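Local coordinates for tellurite resistance protein of COG3793 (Nostoc punctiforme, PDB 2OU3) that is of unknown biochemical function but, as a zinc-binding, largely helical member of the TerB family, is probably linked to tellurite resistance, at residues D96-A101 against L126-E131; G109-K114 against Q138-E143. All blocks are in the same frame, centred on the assembly; numbering follows the deposited sequence.

Contact 1 of 2, residues D96-A101 against L126-E131; sequences DILLSA and LGIKEE. With I3A (1H-indole-3-carbaldehyde), chain E.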
loop_
_atom_site.group_PDB
_atom_site.type_symbol
_atom_site.label_atom_id
_atom_site.label_comp_id
_atom_site.label_asym_id
_atom_site.label_seq_id
_atom_site.Cartn_x
_atom_site.Cartn_y
_atom_site.Cartn_z
ATOM N N ASP A 96 -15.574 -3.360 -2.835
ATOM C CA ASP A 96 -14.292 -3.436 -2.171
ATOM C C ASP A 96 -13.901 -4.922 -2.010
ATOM O O ASP A 96 -12.800 -5.332 -2.344
ATOM C CB ASP A 96 -14.479 -2.684 -0.851
ATOM C CG ASP A 96 -13.229 -2.599 0.024
ATOM O OD1 ASP A 96 -12.154 -3.161 -0.310
ATOM O OD2 ASP A 96 -13.372 -1.887 1.065
ATOM N N ILE A 97 -14.835 -5.730 -1.521
ATOM C CA ILE A 97 -14.601 -7.141 -1.352
ATOM C C ILE A 97 -14.211 -7.758 -2.722
ATOM O O ILE A 97 -13.272 -8.549 -2.817
ATOM C CB ILE A 97 -15.899 -7.871 -0.810
ATOM C CG1 ILE A 97 -16.169 -7.539 0.680
ATOM C CG2 ILE A 97 -15.808 -9.400 -1.033
ATOM C CD1 ILE A 97 -17.657 -7.746 1.128
ATOM N N LEU A 98 -14.977 -7.421 -3.753
ATOM C CA LEU A 98 -14.774 -8.018 -5.104
ATOM C C LEU A 98 -13.399 -7.708 -5.640
ATOM O O LEU A 98 -12.713 -8.583 -6.156
ATOM C CB LEU A 98 -15.839 -7.517 -6.071
ATOM C CG LEU A 98 -15.990 -8.434 -7.293
ATOM C CD1 LEU A 98 -16.787 -9.632 -6.752
ATOM C CD2 LEU A 98 -16.716 -7.821 -8.470
ATOM N N LEU A 99 -12.985 -6.441 -5.511
ATOM C CA LEU A 99 -11.695 -6.000 -5.970
ATOM C C LEU A 99 -10.563 -6.718 -5.262
ATOM O O LEU A 99 -9.628 -7.166 -5.890
ATOM C CB LEU A 99 -11.549 -4.467 -5.850
ATOM C CG LEU A 99 -10.185 -3.924 -6.321
ATOM C CD1 LEU A 99 -9.912 -4.231 -7.796
ATOM C CD2 LEU A 99 -10.044 -2.412 -6.023
ATOM N N SER A 100 -10.642 -6.843 -3.953
ATOM C CA SER A 100 -9.640 -7.628 -3.217
ATOM C C SER A 100 -9.650 -9.089 -3.665
ATOM O O SER A 100 -8.604 -9.693 -3.824
ATOM C CB SER A 100 -9.896 -7.537 -1.708
ATOM O OG SER A 100 -9.604 -6.222 -1.237
ATOM N N ALA A 101 -10.843 -9.647 -3.895
ATOM C CA ALA A 101 -10.964 -11.025 -4.376
ATOM C C ALA A 101 -10.294 -11.225 -5.739
ATOM O O ALA A 101 -9.620 -12.237 -5.982
ATOM C CB ALA A 101 -12.439 -11.437 -4.468
ATOM N N LEU A 126 -23.426 -10.708 -4.585
ATOM C CA LEU A 126 -23.229 -9.387 -3.979
ATOM C C LEU A 126 -24.107 -8.276 -4.541
ATOM O O LEU A 126 -24.142 -7.181 -3.977
ATOM C CB LEU A 126 -21.757 -8.987 -4.081
ATOM C CG LEU A 126 -20.777 -9.773 -3.230
ATOM C CD1 LEU A 126 -19.411 -9.253 -3.523
ATOM C CD2 LEU A 126 -21.096 -9.662 -1.730
ATOM N N GLY A 127 -24.818 -8.526 -5.639
ATOM C CA GLY A 127 -25.670 -7.509 -6.240
ATOM C C GLY A 127 -24.954 -6.445 -7.069
ATOM O O GLY A 127 -25.506 -5.362 -7.326
ATOM N N ILE A 128 -23.753 -6.763 -7.531
ATOM C CA ILE A 128 -22.934 -5.823 -8.318
ATOM C C ILE A 128 -23.242 -6.052 -9.803
ATOM O O ILE A 128 -23.196 -7.193 -10.273
ATOM C CB ILE A 128 -21.406 -6.064 -8.063
ATOM C CG1 ILE A 128 -21.068 -5.980 -6.568
ATOM C CG2 ILE A 128 -20.542 -5.084 -8.856
ATOM C CD1 ILE A 128 -19.619 -6.384 -6.224
ATOM N N LYS A 129 -23.578 -4.980 -10.519
ATOM C CA LYS A 129 -23.887 -5.056 -11.956
ATOM C C LYS A 129 -22.647 -5.350 -12.787
ATOM O O LYS A 129 -21.516 -4.959 -12.416
ATOM C CB LYS A 129 -24.566 -3.765 -12.432
ATOM C CG LYS A 129 -25.967 -3.616 -11.837
ATOM C CD LYS A 129 -26.917 -2.788 -12.677
ATOM C CE LYS A 129 -28.355 -2.869 -12.134
ATOM N NZ LYS A 129 -28.468 -2.147 -10.834
ATOM N N GLU A 130 -22.854 -6.044 -13.917
ATOM C CA GLU A 130 -21.740 -6.429 -14.791
ATOM C C GLU A 130 -20.866 -5.269 -15.191
ATOM O O GLU A 130 -19.632 -5.411 -15.263
ATOM C CB GLU A 130 -22.259 -7.087 -16.067
ATOM C CG GLU A 130 -21.161 -7.507 -17.088
ATOM C CD GLU A 130 -20.319 -8.650 -16.596
ATOM O OE1 GLU A 130 -20.651 -9.278 -15.570
ATOM O OE2 GLU A 130 -19.320 -8.940 -17.256
ATOM N N GLU A 131 -21.460 -4.129 -15.520
ATOM C CA GLU A 131 -20.635 -2.983 -15.903
ATOM C C GLU A 131 -19.635 -2.648 -14.802
ATOM O O GLU A 131 -18.490 -2.295 -15.082
ATOM C CB GLU A 131 -21.480 -1.738 -16.230
ATOM C CG GLU A 131 -20.612 -0.497 -16.498
HETATM O O I3A E . -10.673 -4.067 7.522
HETATM C "C3'" I3A E . -10.377 -3.810 6.358
HETATM C C3 I3A E . -11.469 -3.372 5.454
HETATM C C2 I3A E . -11.279 -2.991 4.153
HETATM N N I3A E . -12.505 -2.630 3.644
HETATM C C8 I3A E . -13.482 -2.764 4.565
HETATM C C9 I3A E . -12.885 -3.252 5.816
HETATM C C4 I3A E . -13.666 -3.446 6.965
HETATM C C5 I3A E . -15.018 -3.211 6.884
HETATM C C6 I3A E . -15.612 -2.739 5.702
HETATM C C7 I3A E . -14.841 -2.519 4.571
#

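Contact 2 of 2, residues G109-K114 against Q138-E143; sequences GELHEK and QLYYYE. With EDO (1,2-ethanediol), chain F.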
loop_
_atom_site.group_PDB
_atom_site.type_symbol
_atom_site.label_atom_id
_atom_site.label_comp_id
_atom_site.label_asym_id
_atom_site.label_seq_id
_atom_site.Cartn_x
_atom_site.Cartn_y
_atom_site.Cartn_z
ATOM N N GLY A 109 -1.070 -16.045 -10.511
ATOM C CA GLY A 109 -1.048 -16.012 -11.970
ATOM C C GLY A 109 -2.221 -15.275 -12.577
ATOM O O GLY A 109 -3.250 -15.089 -11.933
ATOM N N GLU A 110 -2.072 -14.865 -13.834
ATOM C CA GLU A 110 -3.098 -14.064 -14.519
ATOM C C GLU A 110 -4.472 -14.747 -14.489
ATOM O O GLU A 110 -4.563 -15.982 -14.547
ATOM C CB GLU A 110 -2.672 -13.761 -15.960
ATOM N N LEU A 111 -5.534 -13.948 -14.399
ATOM C CA LEU A 111 -6.897 -14.489 -14.252
ATOM C C LEU A 111 -7.333 -15.332 -15.448
ATOM O O LEU A 111 -7.347 -14.865 -16.571
ATOM C CB LEU A 111 -7.915 -13.373 -14.044
ATOM C CG LEU A 111 -7.646 -12.424 -12.871
ATOM C CD1 LEU A 111 -8.604 -11.253 -12.911
ATOM C CD2 LEU A 111 -7.734 -13.187 -11.579
ATOM N N HIS A 112 -7.715 -16.571 -15.176
ATOM C CA HIS A 112 -8.219 -17.484 -16.185
ATOM C C HIS A 112 -9.720 -17.221 -16.386
ATOM O O HIS A 112 -10.320 -16.487 -15.597
ATOM C CB HIS A 112 -7.971 -18.927 -15.718
ATOM C CG HIS A 112 -6.650 -19.134 -15.040
ATOM N N GLU A 113 -10.320 -17.810 -17.427
ATOM C CA GLU A 113 -11.771 -17.697 -17.641
ATOM C C GLU A 113 -12.574 -18.260 -16.478
ATOM O O GLU A 113 -13.637 -17.729 -16.140
ATOM C CB GLU A 113 -12.227 -18.364 -18.947
ATOM C CG GLU A 113 -12.011 -17.518 -20.203
ATOM C CD GLU A 113 -12.488 -16.069 -20.064
ATOM O OE1 GLU A 113 -13.699 -15.828 -19.789
ATOM O OE2 GLU A 113 -11.626 -15.172 -20.248
ATOM N N LYS A 114 -12.077 -19.337 -15.881
ATOM C CA LYS A 114 -12.690 -19.894 -14.673
ATOM C C LYS A 114 -12.825 -18.835 -13.573
ATOM O O LYS A 114 -13.911 -18.646 -12.993
ATOM C CB LYS A 114 -11.857 -21.049 -14.119
ATOM C CG LYS A 114 -12.156 -22.437 -14.695
ATOM C CD LYS A 114 -11.350 -23.492 -13.911
ATOM C CE LYS A 114 -11.722 -24.923 -14.270
ATOM N NZ LYS A 114 -11.149 -25.902 -13.291
ATOM N N GLN A 138 -10.865 -4.059 -14.763
ATOM C CA GLN A 138 -10.017 -3.129 -15.479
ATOM C C GLN A 138 -9.128 -2.361 -14.522
ATOM O O GLN A 138 -7.943 -2.170 -14.806
ATOM C CB GLN A 138 -10.851 -2.161 -16.310
ATOM C CG GLN A 138 -10.030 -1.151 -17.084
ATOM C CD GLN A 138 -10.907 -0.227 -17.916
ATOM O OE1 GLN A 138 -11.632 0.620 -17.376
ATOM N NE2 GLN A 138 -10.841 -0.384 -19.238
ATOM N N LEU A 139 -9.711 -1.908 -13.418
ATOM C CA LEU A 139 -8.964 -1.208 -12.399
ATOM C C LEU A 139 -7.790 -2.084 -11.873
ATOM O O LEU A 139 -6.655 -1.616 -11.803
ATOM C CB LEU A 139 -9.881 -0.802 -11.280
ATOM C CG LEU A 139 -9.204 -0.061 -10.127
ATOM C CD1 LEU A 139 -8.718 1.317 -10.570
ATOM C CD2 LEU A 139 -10.172 0.032 -8.974
ATOM N N TYR A 140 -8.083 -3.339 -11.542
ATOM C CA TYR A 140 -7.052 -4.324 -11.222
ATOM C C TYR A 140 -5.929 -4.316 -12.286
ATOM O O TYR A 140 -4.721 -4.218 -11.966
ATOM C CB TYR A 140 -7.635 -5.742 -11.085
ATOM C CG TYR A 140 -6.531 -6.744 -11.226
ATOM C CD1 TYR A 140 -5.613 -6.903 -10.213
ATOM C CD2 TYR A 140 -6.319 -7.427 -12.413
ATOM C CE1 TYR A 140 -4.551 -7.730 -10.337
ATOM C CE2 TYR A 140 -5.227 -8.287 -12.542
ATOM C CZ TYR A 140 -4.352 -8.413 -11.499
ATOM O OH TYR A 140 -3.260 -9.225 -11.573
ATOM N N TYR A 141 -6.289 -4.476 -13.553
ATOM C CA TYR A 141 -5.230 -4.617 -14.576
ATOM C C TYR A 141 -4.370 -3.367 -14.618
ATOM O O TYR A 141 -3.159 -3.461 -14.762
ATOM C CB TYR A 141 -5.774 -4.935 -15.966
ATOM C CG TYR A 141 -6.190 -6.384 -16.114
ATOM C CD1 TYR A 141 -5.241 -7.405 -16.131
ATOM C CD2 TYR A 141 -7.536 -6.732 -16.240
ATOM C CE1 TYR A 141 -5.633 -8.738 -16.264
ATOM C CE2 TYR A 141 -7.931 -8.051 -16.373
ATOM C CZ TYR A 141 -6.987 -9.042 -16.380
ATOM O OH TYR A 141 -7.406 -10.333 -16.524
ATOM N N TYR A 142 -5.018 -2.212 -14.532
ATOM C CA TYR A 142 -4.316 -0.923 -14.533
ATOM C C TYR A 142 -3.440 -0.740 -13.295
ATOM O O TYR A 142 -2.315 -0.243 -13.394
ATOM C CB TYR A 142 -5.309 0.223 -14.605
ATOM C CG TYR A 142 -5.707 0.620 -16.005
ATOM C CD1 TYR A 142 -6.683 -0.090 -16.697
ATOM C CD2 TYR A 142 -5.117 1.711 -16.639
ATOM C CE1 TYR A 142 -7.072 0.259 -17.990
ATOM C CE2 TYR A 142 -5.501 2.077 -17.934
ATOM C CZ TYR A 142 -6.480 1.336 -18.598
ATOM O OH TYR A 142 -6.884 1.670 -19.869
ATOM N N GLU A 143 -3.961 -1.117 -12.130
ATOM C CA GLU A 143 -3.191 -1.018 -10.888
ATOM C C GLU A 143 -1.952 -1.929 -10.924
ATOM O O GLU A 143 -0.839 -1.497 -10.601
ATOM C CB GLU A 143 -4.064 -1.346 -9.696
ATOM C CG GLU A 143 -5.024 -0.255 -9.286
ATOM C CD GLU A 143 -5.976 -0.675 -8.109
ATOM O OE1 GLU A 143 -6.162 -1.889 -7.811
ATOM O OE2 GLU A 143 -6.619 0.231 -7.541
HETATM C C1 EDO F . -2.028 -19.705 -13.804
HETATM O O1 EDO F . -2.466 -20.915 -13.174
HETATM C C2 EDO F . -3.245 -18.889 -14.214
HETATM O O2 EDO F . -2.829 -17.766 -15.004
#

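Contact 1 of 2, residues D96-A101 against L126-E131
D96 OD2 takes part in two hydrogen bonds: one from the indole N of the bound 1H-indole-3-carbaldehyde, at 2.8 Å and nearly straight (N-H...O 165°), and one with the hydroxyl of Y155 of the second subunit. OD1, the other carboxylate oxygen, is bonded to Y32 OH, so protein groups on both oxygens help hold the acid at the indole N-H. CG lies anti to the backbone N (chi1 -179°), which carries the carboxylate off the helix toward the ligand. An aspartate suits this buried spot because it offers two acceptors at the end of a short arm.

A different face of the same helix makes the contact with 126-131, and it is wholly apolar. L98 meets both L126 and I128. Its CD2 packs on I128 CD1 at 3.9 Å, the two side chains running past each other in opposite directions, while its other methyl, CD1, lies 4.2 Å from L126 CD1. I97 CG2 converges on the same L126 methyl, more loosely, at 4.4 Å. Branched aliphatic residues fit here, since their methyls can meet several neighbours at once. Between L126 and I128, G127 takes a positive phi (78°) and two bonds return to the last turn of helix 113-126, a Schellman motif; glycine readily adopts this conformation.

In the fold, L98 is further enclosed by I119 and A123 of helix 113-126, V133 and L136 of helix 130-154, and C39 of helix 26-41. The contact thus sets helix 94-106 against the turn joining helices 113-126 and 130-154, with helix 80-84 alongside I97 and L126.

Contact 2 of 2, residues G109-K114 against Q138-E143
L111 reaches across to two successive tyrosines, and its CD1 does most of the touching: it lies 3.9 Å from Y141 OH and 4.5 Å from Y140 CD2, meeting both rings obliquely. The tyrosines also support each other, for Y140 CD2 sits 3.8 Å above the centre of one face of the Y141 ring. With CG anti to the carbonyl carbon (chi1 -77°), Y141 extends along the outside of the contact and brings its hydroxyl beside L111, where K116 NZ hydrogen-bonds to it. Tyrosine suits this border, pairing a broad apolar ring with a polar end, whereas L111 is buried and purely aliphatic, its side chain about 5 Å from a bound zinc ion.

The outer side of 109-114 is much looser. E110 is exposed and modelled only to CB, and the H112 ring is not traced beyond CG, consistent with mobile side chains. A molecule of 1,2-ethanediol, probably from the crystallisation liquor, has its O2 2.5 Å from E110 O, too short for a hydrogen bond there to be trusted in detail. H112 holds the N-cap position, its backbone N weakly bonded to E115 OE1; E115 is also a residue of the zinc site.

L111 and Y140 both lean on I102 of helix 94-106, and W103 of that helix meets Y140 edge-to-face. L111 thereby anchors the loop leading into helix 113-126 to helices 94-106 and 130-154.

Following the chain from the N terminus, helix 94-106 supplies the first half of contact 1, and the following segment, 109-114, a loop running into helix 113-126, opens contact 2. Helix 113-126 then leads to 126-131, which closes contact 1 after 24 intervening residues; helix 130-154 goes on to 138-143 and closes contact 2 after 23. The two closures therefore cross instead of nesting. Their centres lie about 13 Å apart, and L99 CD2 bridges them by packing on L139 CD2 at 3.8 Å. Together they tie helix 130-154 and both ends of helix 113-126 to helix 94-106, with contact 1 contributing D96 to the indole pocket and contact 2 lying beside the zinc site. Both also touch the second subunit.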